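Hydrolase, haloacid dehalogenase-like family (Chlorobaculum tepidum, PDB 2HCF) is probably a magnesium-dependent hydrolase of the haloacid dehalogenase-like family, whose substrate is not known. Local coordinates at residues A[5-10]-A[109-114]; A[19-24]-A[81-86]. One frame throughout, in Å; residues are numbered along the deposited sequence.

Interaction 1. Residues A[5-10]-A[109-114]; sequences TLVLFD and SDVLLG. With MG (magnesium ion), chain B.
Phe9 and Leu113 meet at the rim of the aromatic ring: Leu113 CD2 lies in the ring plane, 3.5 Å from Phe9 CE2, and also touches Phe9 CD2. On the same side of the sheet Val7 CG2 reaches Val111 CG1 at 4.0 Å. Leu6 and Leu112, on the other side, run side by side, Leu6 CD1 4.0 Å from Leu112 CD2. Leu8 has only Gly114 opposite it, and Leu8 CD2 lies over Gly114 CA at 3.8 Å.

Five backbone hydrogen bonds hold the strands in parallel register, Thr5 beside Val111 through Leu8 beside Gly114. Val7 N donates to Leu112 O and Val7 O accepts from Gly114 N, so Val7 is tied to the neighbouring strand through both its N and its O. These are neighbouring strands in the parallel sheet of the Rossmann-like HAD core, with 173-177 pairing on the far side of 5-9. Helix 98-106 packs on the Phe9 and Leu113 side through Leu101, Leu102 and Leu105; helix 152-164 packs on the Leu6, Leu8 and Leu112 side.

At the start of the strands a water bridges Thr5 OG1 and Asp110 OD2, the latter also in a salt bridge to Arg108. Just past the other end of strand 5-9, Asp10 turns its CG anti to the backbone N (chi1 -180°) and binds magnesium through OD2 at 2.0 Å. Asp12 O, Asp178 OD1 and three waters complete the metal shell, while Arg149 pairs with Asp10 OD1 and Thr14 OG1 hydrogen-bonds OD2.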
loop_
_atom_site.group_PDB
_atom_site.type_symbol
_atom_site.label_atom_id
_atom_site.label_comp_id
_atom_site.label_asym_id
_atom_site.label_seq_id
_atom_site.Cartn_x
_atom_site.Cartn_y
_atom_site.Cartn_z
ATOM N N THR A 5 -11.856 16.267 -1.504
ATOM C CA THR A 5 -11.438 15.097 -0.692
ATOM C C THR A 5 -10.222 14.359 -1.258
ATOM O O THR A 5 -10.120 14.135 -2.464
ATOM C CB THR A 5 -12.585 14.113 -0.553
ATOM O OG1 THR A 5 -13.625 14.743 0.201
ATOM C CG2 THR A 5 -12.164 12.843 0.189
ATOM N N LEU A 6 -9.316 14.003 -0.349
ATOM C CA LEU A 6 -8.091 13.274 -0.648
ATOM C C LEU A 6 -8.309 11.826 -0.205
ATOM O O LEU A 6 -8.565 11.559 0.976
ATOM C CB LEU A 6 -6.889 13.891 0.096
ATOM C CG LEU A 6 -5.564 13.117 -0.003
ATOM C CD1 LEU A 6 -5.157 12.966 -1.438
ATOM C CD2 LEU A 6 -4.420 13.722 0.762
ATOM N N VAL A 7 -8.222 10.907 -1.159
ATOM C CA VAL A 7 -8.446 9.513 -0.881
ATOM C C VAL A 7 -7.199 8.671 -1.221
ATOM O O VAL A 7 -6.806 8.555 -2.386
ATOM C CB VAL A 7 -9.663 8.985 -1.679
ATOM C CG1 VAL A 7 -10.030 7.596 -1.193
ATOM C CG2 VAL A 7 -10.850 9.928 -1.528
ATOM N N LEU A 8 -6.655 8.032 -0.197
ATOM C CA LEU A 8 -5.397 7.299 -0.291
ATOM C C LEU A 8 -5.647 5.807 -0.053
ATOM O O LEU A 8 -6.207 5.405 0.961
ATOM C CB LEU A 8 -4.393 7.871 0.719
ATOM C CG LEU A 8 -4.035 9.354 0.577
ATOM C CD1 LEU A 8 -3.203 9.788 1.765
ATOM C CD2 LEU A 8 -3.305 9.641 -0.720
ATOM N N PHE A 9 -5.212 4.996 -1.004
ATOM C CA PHE A 9 -5.439 3.552 -1.033
ATOM C C PHE A 9 -4.130 2.796 -0.877
ATOM O O PHE A 9 -3.114 3.090 -1.578
ATOM C CB PHE A 9 -5.987 3.130 -2.398
ATOM C CG PHE A 9 -7.485 3.311 -2.570
ATOM C CD1 PHE A 9 -8.362 2.293 -2.202
ATOM C CD2 PHE A 9 -8.011 4.447 -3.193
ATOM C CE1 PHE A 9 -9.729 2.434 -2.389
ATOM C CE2 PHE A 9 -9.364 4.593 -3.376
ATOM C CZ PHE A 9 -10.226 3.578 -2.971
ATOM N N ASP A 10 -4.165 1.830 0.035
ATOM C CA ASP A 10 -3.237 0.691 0.076
ATOM C C ASP A 10 -3.446 -0.232 -1.128
ATOM O O ASP A 10 -4.505 -0.211 -1.703
ATOM C CB ASP A 10 -3.523 -0.063 1.365
ATOM C CG ASP A 10 -2.623 -1.268 1.549
ATOM O OD1 ASP A 10 -1.400 -1.035 1.630
ATOM O OD2 ASP A 10 -3.152 -2.412 1.644
ATOM N N SER A 109 -14.448 15.457 -9.974
ATOM C CA SER A 109 -13.471 16.555 -9.929
ATOM C C SER A 109 -13.060 16.911 -8.499
ATOM O O SER A 109 -11.930 17.304 -8.270
ATOM C CB SER A 109 -14.039 17.802 -10.597
ATOM O OG SER A 109 -15.240 18.203 -9.934
ATOM N N ASP A 110 -13.968 16.744 -7.544
ATOM C CA ASP A 110 -13.680 17.055 -6.135
ATOM C C ASP A 110 -12.837 15.989 -5.407
ATOM O O ASP A 110 -12.560 16.139 -4.214
ATOM C CB ASP A 110 -14.987 17.253 -5.367
ATOM C CG ASP A 110 -15.901 16.051 -5.457
ATOM O OD1 ASP A 110 -16.062 15.499 -6.560
ATOM O OD2 ASP A 110 -16.480 15.665 -4.429
ATOM N N VAL A 111 -12.441 14.927 -6.108
ATOM C CA VAL A 111 -11.668 13.843 -5.510
ATOM C C VAL A 111 -10.258 13.805 -6.093
ATOM O O VAL A 111 -10.082 13.847 -7.308
ATOM C CB VAL A 111 -12.335 12.474 -5.756
ATOM C CG1 VAL A 111 -11.456 11.298 -5.215
ATOM C CG2 VAL A 111 -13.691 12.426 -5.123
ATOM N N LEU A 112 -9.254 13.722 -5.220
ATOM C CA LEU A 112 -7.896 13.400 -5.674
ATOM C C LEU A 112 -7.529 11.998 -5.199
ATOM O O LEU A 112 -7.541 11.727 -4.008
ATOM C CB LEU A 112 -6.876 14.393 -5.141
ATOM C CG LEU A 112 -5.424 14.028 -5.453
ATOM C CD1 LEU A 112 -5.154 13.974 -6.950
ATOM C CD2 LEU A 112 -4.510 14.997 -4.769
ATOM N N LEU A 113 -7.188 11.106 -6.113
ATOM C CA LEU A 113 -6.796 9.741 -5.699
ATOM C C LEU A 113 -5.281 9.634 -5.594
ATOM O O LEU A 113 -4.565 10.163 -6.445
ATOM C CB LEU A 113 -7.281 8.689 -6.675
ATOM C CG LEU A 113 -8.744 8.244 -6.635
ATOM C CD1 LEU A 113 -8.985 7.448 -7.896
ATOM C CD2 LEU A 113 -9.030 7.405 -5.432
ATOM N N GLY A 114 -4.805 8.972 -4.538
ATOM C CA GLY A 114 -3.394 8.629 -4.413
ATOM C C GLY A 114 -3.162 7.268 -3.740
ATOM O O GLY A 114 -4.083 6.659 -3.174
HETATM MG MG MG B . -2.497 -4.060 2.647
HETATM O O HOH W 1 -15.759 15.267 -1.970
HETATM O O HOH W 2 -0.474 -3.902 2.016
HETATM O O HOH W 3 -2.082 -6.119 3.438
HETATM O O HOH W 4 -1.857 -2.819 4.175
#

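Interaction 2. Residues A[19-24]-A[81-86]; sequences ESMNRR and ALFRER
The Phe83 ring has two neighbours, both oblique to it: Met21 SE approaches Phe83 CE1, while Asn22 ND2 lies 3.8 Å from both Phe83 CD1 and Phe83 CE1. Met21 SE is 3.8 Å from Phe83 CE1 and lies 62° off the ring normal, a Met-aromatic contact made by selenomethionine. The Asn22 amide plane is turned 38° from the ring plane. On the guanidinium groups, one face of Arg24 rests against Met21 CA, offset toward the rim, and Ser20 OG is at its edge, bonded by Arg24 NH1 at 2.9 Å. Leu82 CG sits over one face of the Arg86 guanidinium, 3.7 Å above its plane and offset toward the rim.

Met21 sets CG between its backbone N and carbonyl carbon (chi1 62°) and bends again at the next two torsions, which carries the methyl CE past the selenium and alongside Arg86, 3.7 Å from its CB. No direct hydrogen bond joins the two segments. A water accepts from Arg86 NH1 at 3.1 Å and donates a weak bond to Met21 O.

The contact brings the first turn of helix 21-34 against the last turns of helix 65-86, within the helical cap inserted after the first core strand, as in other HAD enzymes of this type. Val25, one turn along helix 21-34, continues the apolar surface and touches Leu82, Phe83 and Arg86. Arg86 NH1 forms a salt bridge with Asp28, which probably eases the like charge of Arg24, whose NE is 6.4 Å from that NH1.

Asn22 is fixed at both ends of its amide: ND2 bonds Tyr79 OH, and OD1 receives Lys127 NZ. Helix 121-129, which supplies that lysine, also touches the Phe83 ring through Ser123 and Lys127.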
loop_
_atom_site.group_PDB
_atom_site.type_symbol
_atom_site.label_atom_id
_atom_site.label_comp_id
_atom_site.label_asym_id
_atom_site.label_seq_id
_atom_site.Cartn_x
_atom_site.Cartn_y
_atom_site.Cartn_z
ATOM N N GLU A 19 0.072 -13.569 -6.256
ATOM C CA GLU A 19 0.394 -14.969 -6.070
ATOM C C GLU A 19 1.689 -15.113 -5.231
ATOM O O GLU A 19 2.432 -14.161 -5.094
ATOM C CB GLU A 19 0.466 -15.583 -7.478
ATOM C CG GLU A 19 0.728 -16.993 -7.572
ATOM C CD GLU A 19 -0.302 -17.854 -6.929
ATOM O OE1 GLU A 19 -1.402 -18.025 -7.500
ATOM O OE2 GLU A 19 0.037 -18.410 -5.878
ATOM N N SER A 20 1.893 -16.286 -4.611
ATOM C CA SER A 20 3.046 -16.566 -3.694
ATOM C C SER A 20 4.456 -16.390 -4.298
ATOM O O SER A 20 5.451 -16.318 -3.568
ATOM C CB SER A 20 2.946 -18.002 -3.152
ATOM O OG SER A 20 3.054 -18.942 -4.220
HETATM N N MSE A 21 4.538 -16.358 -5.620
HETATM C CA MSE A 21 5.759 -15.947 -6.315
HETATM C C MSE A 21 6.365 -14.622 -5.803
HETATM O O MSE A 21 7.576 -14.440 -5.844
HETATM C CB MSE A 21 5.492 -15.862 -7.826
HETATM C CG MSE A 21 4.446 -14.838 -8.246
HETATM SE SE MSE A 21 5.130 -13.019 -8.495
HETATM C CE MSE A 21 6.305 -13.305 -9.915
ATOM N N ASN A 22 5.539 -13.704 -5.308
ATOM C CA ASN A 22 6.057 -12.431 -4.789
ATOM C C ASN A 22 7.112 -12.670 -3.703
ATOM O O ASN A 22 8.186 -12.073 -3.719
ATOM C CB ASN A 22 4.903 -11.566 -4.252
ATOM C CG ASN A 22 5.251 -10.060 -4.158
ATOM O OD1 ASN A 22 4.368 -9.234 -3.890
ATOM N ND2 ASN A 22 6.515 -9.708 -4.354
ATOM N N ARG A 23 6.795 -13.570 -2.776
ATOM C CA ARG A 23 7.704 -13.910 -1.665
ATOM C C ARG A 23 8.984 -14.549 -2.205
ATOM O O ARG A 23 10.073 -14.307 -1.703
ATOM C CB ARG A 23 6.975 -14.814 -0.641
ATOM C CG ARG A 23 7.861 -15.694 0.220
ATOM N N ARG A 24 8.851 -15.318 -3.265
ATOM C CA ARG A 24 9.989 -15.989 -3.853
ATOM C C ARG A 24 10.873 -15.077 -4.698
ATOM O O ARG A 24 12.067 -15.285 -4.758
ATOM C CB ARG A 24 9.515 -17.191 -4.643
ATOM C CG ARG A 24 8.794 -18.214 -3.720
ATOM C CD ARG A 24 8.600 -19.596 -4.399
ATOM N NE ARG A 24 7.961 -19.459 -5.718
ATOM C CZ ARG A 24 6.645 -19.400 -5.924
ATOM N NH1 ARG A 24 5.787 -19.491 -4.909
ATOM N NH2 ARG A 24 6.185 -19.249 -7.160
ATOM N N ALA A 81 13.397 -5.431 -10.445
ATOM C CA ALA A 81 13.661 -5.938 -11.780
ATOM C C ALA A 81 13.169 -7.372 -11.919
ATOM O O ALA A 81 12.524 -7.733 -12.914
ATOM C CB ALA A 81 15.147 -5.868 -12.078
ATOM N N LEU A 82 13.427 -8.184 -10.896
ATOM C CA LEU A 82 12.987 -9.589 -10.923
ATOM C C LEU A 82 11.462 -9.703 -10.901
ATOM O O LEU A 82 10.895 -10.539 -11.612
ATOM C CB LEU A 82 13.574 -10.326 -9.735
ATOM C CG LEU A 82 14.008 -11.763 -9.943
ATOM C CD1 LEU A 82 14.813 -11.948 -11.240
ATOM C CD2 LEU A 82 14.817 -12.175 -8.705
ATOM N N PHE A 83 10.810 -8.848 -10.113
ATOM C CA PHE A 83 9.356 -8.836 -10.042
ATOM C C PHE A 83 8.790 -8.499 -11.422
ATOM O O PHE A 83 7.907 -9.199 -11.925
ATOM C CB PHE A 83 8.845 -7.878 -8.949
ATOM C CG PHE A 83 7.365 -7.980 -8.735
ATOM C CD1 PHE A 83 6.827 -9.095 -8.115
ATOM C CD2 PHE A 83 6.501 -7.036 -9.290
ATOM C CE1 PHE A 83 5.444 -9.227 -7.964
ATOM C CE2 PHE A 83 5.108 -7.175 -9.170
ATOM C CZ PHE A 83 4.586 -8.264 -8.510
ATOM N N ARG A 84 9.353 -7.474 -12.060
ATOM C CA ARG A 84 8.870 -7.031 -13.367
ATOM C C ARG A 84 9.104 -8.087 -14.424
ATOM O O ARG A 84 8.337 -8.197 -15.383
ATOM C CB ARG A 84 9.490 -5.664 -13.747
ATOM C CG ARG A 84 8.956 -4.504 -12.820
ATOM C CD ARG A 84 9.297 -3.042 -13.241
ATOM N N GLU A 85 10.151 -8.882 -14.243
ATOM C CA GLU A 85 10.494 -9.939 -15.169
ATOM C C GLU A 85 9.552 -11.130 -15.049
ATOM O O GLU A 85 9.154 -11.706 -16.041
ATOM C CB GLU A 85 11.915 -10.416 -14.873
ATOM C CG GLU A 85 12.550 -11.199 -15.985
ATOM C CD GLU A 85 13.694 -12.090 -15.503
ATOM O OE1 GLU A 85 14.541 -11.637 -14.678
ATOM O OE2 GLU A 85 13.739 -13.260 -15.967
ATOM N N ARG A 86 9.220 -11.527 -13.828
ATOM C CA ARG A 86 8.524 -12.798 -13.626
ATOM C C ARG A 86 7.005 -12.681 -13.510
ATOM O O ARG A 86 6.296 -13.599 -13.898
ATOM C CB ARG A 86 9.036 -13.500 -12.372
ATOM C CG ARG A 86 10.479 -13.901 -12.412
ATOM C CD ARG A 86 10.790 -14.610 -11.122
ATOM N NE ARG A 86 12.196 -14.962 -10.990
ATOM C CZ ARG A 86 12.740 -15.448 -9.874
ATOM N NH1 ARG A 86 12.009 -15.632 -8.784
ATOM N NH2 ARG A 86 14.032 -15.745 -9.861
HETATM O O HOH W 5 8.991 -16.318 -8.393
#

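The two contacts lie on opposite sides of the chain's centre, their own centres 28 Å apart and their nearest atoms about 11 Å apart, without touching. Interaction 1 joins two strands of the parallel core sheet; interaction 2 joins two helices of the cap. Along the chain, strand 5-9 comes first, then segments 19-24 and 81-86, then strand 111-116, so the cap helices are built from chain that leaves the core and returns to it. The magnesium site lies towards the cap: Asp10 belongs to interaction 1, and Asn22 of interaction 2 has its side chain about 11 Å from a bound magnesium ion and about 5 Å from that of Asp12.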